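Local coordinates for protein thiaminase-I (Naegleria gruberi, PDB 4HCW) that belongs to the thiaminase-I-like family, whose members have a two-lobed fold resembling that of periplasmic binding proteins, at residues D96-V101 against Q325-E330; K257-T262 against E332-R337. One frame throughout, in Å; residues are numbered along the deposited sequence.

The two contacts lie side by side, their centres about 11 Å apart, and the chain runs between them: helix 317-328, which carries the second half of contact 1, is followed by strand 335-338, which carries the second half of contact 2. The four segments alternate along the sequence, 96-101 and 257-262 coming first, then 325-330 and 332-337. Phe100 is the bridge. Its CG lies 3.5 Å from CG1 of Val333, and its CD1 is 3.9 Å from CG2 of Val260, putting the Phe100 ring against Val333 and Val260 of contact 2. Contact 2 is the more deeply buried, its centre about 10 Å from the centre of the chain against about 15 Å for contact 1.

Contact 1: D96-V101 against Q325-E330; sequences DLHSFV and QFDAKE
An aromatic cluster of His98, Phe100 and Phe326 joins the start of helix 99-105 to the end of helix 317-328. Phe326 points its edge at the imidazole face of His98 in a T-shaped pair, with centroids 5.9 Å apart and planes at 74°. Phe100 meets Phe326 differently: the planes are 56° apart, neither stacked nor edge-to-face, and the touch runs from Phe100 CZ to Phe326 CD1 at 3.8 Å. His98 CB, from the same segment, lies over the rim of one face of the Phe100 ring; from across the contact, the carbonyl oxygens of Phe326 and Glu330 reach its edge, near the ring plane, with Phe100 CD2 3.5 Å from Glu330 O.

His98 is the N-cap of helix 99-105, so the cluster sits just where that helix begins. CG of His98 lies beside the backbone N, anti to the carbonyl carbon (chi1 -73°), which carries the ring across to the other helix. There NE2 gives a weak, bent hydrogen bond to OD1 of Asp327 at 3.0 Å; the ring and carboxylate planes are nearly parallel. The second polar link is at the helix start itself. Glu330, extended beyond CG, brings OE2 to within 3.3 Å of the backbone N of Ser99, which bonds to the lone pair of OE2 that faces away from the other oxygen. The helix dipole would probably favour a carboxylate here.

Behind the cluster, Phe326 packs on Leu118 of strand 110-125, on Leu251 and on Ile309 of helix 306-313. Just past the end of helix 317-328, Lys329 NZ hydrogen-bonds to Gln325 OE1 and to Leu251 O.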
loop_
_atom_site.group_PDB
_atom_site.type_symbol
_atom_site.label_atom_id
_atom_site.label_comp_id
_atom_site.label_asym_id
_atom_site.label_seq_id
_atom_site.Cartn_x
_atom_site.Cartn_y
_atom_site.Cartn_z
ATOM N N ASP A 96 12.232 -2.750 -14.654
ATOM C CA ASP A 96 12.206 -1.305 -14.447
ATOM C C ASP A 96 11.163 -0.888 -13.416
ATOM O O ASP A 96 9.993 -1.261 -13.509
ATOM C CB ASP A 96 11.969 -0.571 -15.769
ATOM C CG ASP A 96 13.163 -0.646 -16.698
ATOM O OD1 ASP A 96 14.300 -0.783 -16.196
ATOM O OD2 ASP A 96 12.968 -0.565 -17.928
ATOM N N LEU A 97 11.603 -0.112 -12.431
ATOM C CA LEU A 97 10.722 0.401 -11.393
ATOM C C LEU A 97 10.572 1.906 -11.553
ATOM O O LEU A 97 11.397 2.552 -12.197
ATOM C CB LEU A 97 11.302 0.093 -10.013
ATOM C CG LEU A 97 11.708 -1.354 -9.729
ATOM C CD1 LEU A 97 12.478 -1.444 -8.422
ATOM C CD2 LEU A 97 10.488 -2.256 -9.696
ATOM N N HIS A 98 9.519 2.465 -10.967
ATOM C CA HIS A 98 9.358 3.913 -10.946
ATOM C C HIS A 98 10.373 4.527 -9.990
ATOM O O HIS A 98 11.008 3.818 -9.209
ATOM C CB HIS A 98 7.939 4.298 -10.529
ATOM C CG HIS A 98 6.909 4.050 -11.587
ATOM N ND1 HIS A 98 6.538 2.783 -11.982
ATOM C CD2 HIS A 98 6.174 4.908 -12.332
ATOM C CE1 HIS A 98 5.617 2.871 -12.924
ATOM N NE2 HIS A 98 5.378 4.149 -13.156
ATOM N N SER A 99 10.525 5.846 -10.056
ATOM C CA SER A 99 11.474 6.543 -9.199
ATOM C C SER A 99 11.097 6.404 -7.726
ATOM O O SER A 99 11.957 6.165 -6.878
ATOM C CB SER A 99 11.568 8.020 -9.587
ATOM O OG SER A 99 10.311 8.662 -9.470
ATOM N N PHE A 100 9.809 6.543 -7.429
ATOM C CA PHE A 100 9.332 6.464 -6.052
ATOM C C PHE A 100 9.314 5.034 -5.519
ATOM O O PHE A 100 9.526 4.807 -4.327
ATOM C CB PHE A 100 7.950 7.110 -5.913
ATOM C CG PHE A 100 6.922 6.575 -6.872
ATOM C CD1 PHE A 100 6.134 5.488 -6.531
ATOM C CD2 PHE A 100 6.732 7.172 -8.108
ATOM C CE1 PHE A 100 5.182 5.001 -7.408
ATOM C CE2 PHE A 100 5.782 6.689 -8.989
ATOM C CZ PHE A 100 5.007 5.602 -8.639
ATOM N N VAL A 101 9.061 4.075 -6.404
ATOM C CA VAL A 101 9.047 2.666 -6.023
ATOM C C VAL A 101 10.437 2.208 -5.592
ATOM O O VAL A 101 10.596 1.556 -4.561
ATOM C CB VAL A 101 8.547 1.771 -7.175
ATOM C CG1 VAL A 101 8.747 0.302 -6.839
ATOM C CG2 VAL A 101 7.085 2.058 -7.473
ATOM N N GLN A 325 -1.067 7.278 -14.654
ATOM C CA GLN A 325 -1.002 8.111 -13.462
ATOM C C GLN A 325 0.387 8.074 -12.834
ATOM O O GLN A 325 0.953 9.112 -12.492
ATOM C CB GLN A 325 -2.044 7.650 -12.443
ATOM C CG GLN A 325 -2.607 8.761 -11.581
ATOM C CD GLN A 325 -3.698 9.545 -12.283
ATOM O OE1 GLN A 325 -4.069 10.637 -11.850
ATOM N NE2 GLN A 325 -4.224 8.989 -13.367
ATOM N N PHE A 326 0.932 6.869 -12.686
ATOM C CA PHE A 326 2.239 6.686 -12.063
ATOM C C PHE A 326 3.369 7.274 -12.903
ATOM O O PHE A 326 4.410 7.656 -12.372
ATOM C CB PHE A 326 2.502 5.201 -11.793
ATOM C CG PHE A 326 1.679 4.631 -10.671
ATOM C CD1 PHE A 326 1.339 5.411 -9.579
ATOM C CD2 PHE A 326 1.245 3.317 -10.710
ATOM C CE1 PHE A 326 0.582 4.891 -8.546
ATOM C CE2 PHE A 326 0.486 2.790 -9.680
ATOM C CZ PHE A 326 0.154 3.579 -8.596
ATOM N N ASP A 327 3.157 7.345 -14.214
ATOM C CA ASP A 327 4.169 7.872 -15.124
ATOM C C ASP A 327 4.139 9.396 -15.189
ATOM O O ASP A 327 5.184 10.043 -15.264
ATOM C CB ASP A 327 3.992 7.285 -16.526
ATOM C CG ASP A 327 4.370 5.819 -16.595
ATOM O OD1 ASP A 327 5.301 5.410 -15.870
ATOM O OD2 ASP A 327 3.737 5.076 -17.374
ATOM N N ALA A 328 2.938 9.963 -15.159
ATOM C CA ALA A 328 2.768 11.408 -15.244
ATOM C C ALA A 328 3.251 12.106 -13.977
ATOM O O ALA A 328 3.846 13.181 -14.036
ATOM C CB ALA A 328 1.311 11.756 -15.518
ATOM N N LYS A 329 2.991 11.483 -12.832
ATOM C CA LYS A 329 3.342 12.068 -11.545
ATOM C C LYS A 329 4.492 11.311 -10.892
ATOM O O LYS A 329 4.566 11.218 -9.668
ATOM C CB LYS A 329 2.124 12.066 -10.621
ATOM C CG LYS A 329 0.862 12.597 -11.280
ATOM C CD LYS A 329 -0.337 12.525 -10.350
ATOM C CE LYS A 329 -1.596 13.025 -11.043
ATOM N NZ LYS A 329 -2.784 13.004 -10.145
ATOM N N GLU A 330 5.390 10.782 -11.717
ATOM C CA GLU A 330 6.495 9.953 -11.240
ATOM C C GLU A 330 7.422 10.693 -10.274
ATOM O O GLU A 330 8.064 10.078 -9.421
ATOM C CB GLU A 330 7.295 9.400 -12.426
ATOM C CG GLU A 330 8.352 8.372 -12.050
ATOM C CD GLU A 330 9.080 7.814 -13.258
ATOM O OE1 GLU A 330 8.665 8.113 -14.398
ATOM O OE2 GLU A 330 10.070 7.075 -13.068
#

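Contact 2: K257-T262 against E332-R337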
loop_
_atom_site.group_PDB
_atom_site.type_symbol
_atom_site.label_atom_id
_atom_site.label_comp_id
_atom_site.label_asym_id
_atom_site.label_seq_id
_atom_site.Cartn_x
_atom_site.Cartn_y
_atom_site.Cartn_z
ATOM N N LYS A 257 1.056 16.935 -2.539
ATOM C CA LYS A 257 1.769 15.737 -2.975
ATOM C C LYS A 257 0.987 14.447 -2.729
ATOM O O LYS A 257 0.415 14.256 -1.656
ATOM C CB LYS A 257 3.140 15.655 -2.299
ATOM C CG LYS A 257 4.306 16.052 -3.193
ATOM C CD LYS A 257 4.142 17.457 -3.747
ATOM C CE LYS A 257 5.316 17.838 -4.635
ATOM N NZ LYS A 257 5.154 19.198 -5.220
ATOM N N PRO A 258 0.960 13.560 -3.737
ATOM C CA PRO A 258 0.333 12.239 -3.625
ATOM C C PRO A 258 1.237 11.237 -2.910
ATOM O O PRO A 258 2.439 11.192 -3.166
ATOM C CB PRO A 258 0.138 11.827 -5.085
ATOM C CG PRO A 258 1.237 12.518 -5.810
ATOM C CD PRO A 258 1.437 13.831 -5.105
ATOM N N TYR A 259 0.652 10.443 -2.019
ATOM C CA TYR A 259 1.402 9.439 -1.273
ATOM C C TYR A 259 0.983 8.024 -1.657
ATOM O O TYR A 259 -0.201 7.750 -1.850
ATOM C CB TYR A 259 1.220 9.642 0.234
ATOM C CG TYR A 259 2.140 10.683 0.832
ATOM C CD1 TYR A 259 1.917 12.038 0.626
ATOM C CD2 TYR A 259 3.227 10.309 1.611
ATOM C CE1 TYR A 259 2.756 12.991 1.174
ATOM C CE2 TYR A 259 4.069 11.254 2.165
ATOM C CZ TYR A 259 3.830 12.593 1.942
ATOM O OH TYR A 259 4.668 13.537 2.491
ATOM N N VAL A 260 1.961 7.131 -1.773
ATOM C CA VAL A 260 1.684 5.725 -2.044
ATOM C C VAL A 260 2.387 4.820 -1.039
ATOM O O VAL A 260 3.355 5.223 -0.392
ATOM C CB VAL A 260 2.123 5.306 -3.465
ATOM C CG1 VAL A 260 1.499 6.215 -4.515
ATOM C CG2 VAL A 260 3.641 5.302 -3.577
ATOM N N TYR A 261 1.888 3.596 -0.910
ATOM C CA TYR A 261 2.518 2.586 -0.071
ATOM C C TYR A 261 3.117 1.501 -0.958
ATOM O O TYR A 261 2.548 1.156 -1.994
ATOM C CB TYR A 261 1.500 1.961 0.884
ATOM C CG TYR A 261 0.779 2.949 1.774
ATOM C CD1 TYR A 261 1.364 3.419 2.942
ATOM C CD2 TYR A 261 -0.497 3.397 1.454
ATOM C CE1 TYR A 261 0.704 4.316 3.761
ATOM C CE2 TYR A 261 -1.164 4.295 2.267
ATOM C CZ TYR A 261 -0.560 4.751 3.419
ATOM O OH TYR A 261 -1.221 5.644 4.232
ATOM N N THR A 262 4.264 0.964 -0.557
ATOM C CA THR A 262 4.886 -0.128 -1.298
ATOM C C THR A 262 5.262 -1.284 -0.382
ATOM O O THR A 262 5.947 -1.096 0.623
ATOM C CB THR A 262 6.151 0.329 -2.055
ATOM O OG1 THR A 262 7.137 0.778 -1.118
ATOM C CG2 THR A 262 5.825 1.452 -3.029
ATOM N N GLU A 332 6.315 13.453 -8.422
ATOM C CA GLU A 332 5.525 14.104 -7.382
ATOM C C GLU A 332 5.078 13.135 -6.288
ATOM O O GLU A 332 4.645 13.557 -5.216
ATOM C CB GLU A 332 4.308 14.803 -7.997
ATOM C CG GLU A 332 4.622 15.675 -9.213
ATOM C CD GLU A 332 5.223 17.025 -8.852
ATOM O OE1 GLU A 332 4.737 18.048 -9.379
ATOM O OE2 GLU A 332 6.185 17.070 -8.057
ATOM N N VAL A 333 5.188 11.839 -6.560
ATOM C CA VAL A 333 4.756 10.820 -5.607
ATOM C C VAL A 333 5.689 10.726 -4.398
ATOM O O VAL A 333 6.911 10.667 -4.546
ATOM C CB VAL A 333 4.625 9.439 -6.283
ATOM C CG1 VAL A 333 4.446 8.351 -5.244
ATOM C CG2 VAL A 333 3.462 9.437 -7.261
ATOM N N ARG A 334 5.100 10.717 -3.206
ATOM C CA ARG A 334 5.859 10.628 -1.963
ATOM C C ARG A 334 5.591 9.314 -1.235
ATOM O O ARG A 334 4.545 8.693 -1.419
ATOM C CB ARG A 334 5.513 11.804 -1.047
ATOM C CG ARG A 334 5.903 13.161 -1.600
ATOM C CD ARG A 334 7.407 13.273 -1.747
ATOM N NE ARG A 334 7.819 14.592 -2.218
ATOM C CZ ARG A 334 7.993 14.907 -3.496
ATOM N NH1 ARG A 334 7.793 13.995 -4.439
ATOM N NH2 ARG A 334 8.369 16.133 -3.835
ATOM N N VAL A 335 6.545 8.893 -0.410
ATOM C CA VAL A 335 6.398 7.674 0.379
ATOM C C VAL A 335 6.777 7.924 1.836
ATOM O O VAL A 335 7.926 8.243 2.140
ATOM C CB VAL A 335 7.270 6.528 -0.172
ATOM C CG1 VAL A 335 7.189 5.313 0.741
ATOM C CG2 VAL A 335 6.846 6.165 -1.587
ATOM N N LEU A 336 5.807 7.776 2.732
ATOM C CA LEU A 336 6.041 8.001 4.154
ATOM C C LEU A 336 6.702 6.788 4.804
ATOM O O LEU A 336 6.192 5.672 4.714
ATOM C CB LEU A 336 4.726 8.330 4.862
ATOM C CG LEU A 336 4.810 8.634 6.359
ATOM C CD1 LEU A 336 5.716 9.828 6.619
ATOM C CD2 LEU A 336 3.423 8.874 6.933
ATOM N N ARG A 337 7.840 7.013 5.454
ATOM C CA ARG A 337 8.570 5.937 6.119
ATOM C C ARG A 337 9.004 6.340 7.527
ATOM O O ARG A 337 9.093 7.526 7.843
ATOM C CB ARG A 337 9.788 5.516 5.293
ATOM C CG ARG A 337 9.461 5.083 3.874
ATOM C CD ARG A 337 10.659 4.431 3.203
ATOM N NE ARG A 337 11.829 5.304 3.195
ATOM C CZ ARG A 337 12.997 4.980 2.652
ATOM N NH1 ARG A 337 14.009 5.835 2.692
ATOM N NH2 ARG A 337 13.154 3.800 2.069
#
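The Tyr259 ring has Arg334 CB over the middle of one face, a CH-pi contact with CB 3.5 Å from the ring centroid and 12° off the normal, while Leu336 N lies at its edge, near the ring plane. The Arg334 guanidinium, turned 59° from that ring, takes the bent Lys257 chain over one face: Lys257 CG sits above its centre, and CE is 3.6 Å from NH2. Bonds from NH2 to Ser172 O and from NH1 to Ser331 O hold the guanidinium in place. Beyond it, Lys257 NZ makes a long salt bridge to Glu332 OE2 at 3.7 Å, which may ease the closeness of Lys257 NZ to Arg334 NH2.

On the backbone, a single beta bridge of parallel type joins Tyr259 and Arg334. Arg334 N bonds to Pro258 O at 2.7 Å, and Val260 N to Arg334 O at 3.0 Å, both nearly straight. The segments then diverge, and strand 335-338 pairs with strand 176-179. Away from Tyr259, Val260 CG2 packs on Val333 CG1 at 3.6 Å and on Val335 CG2 at 3.9 Å.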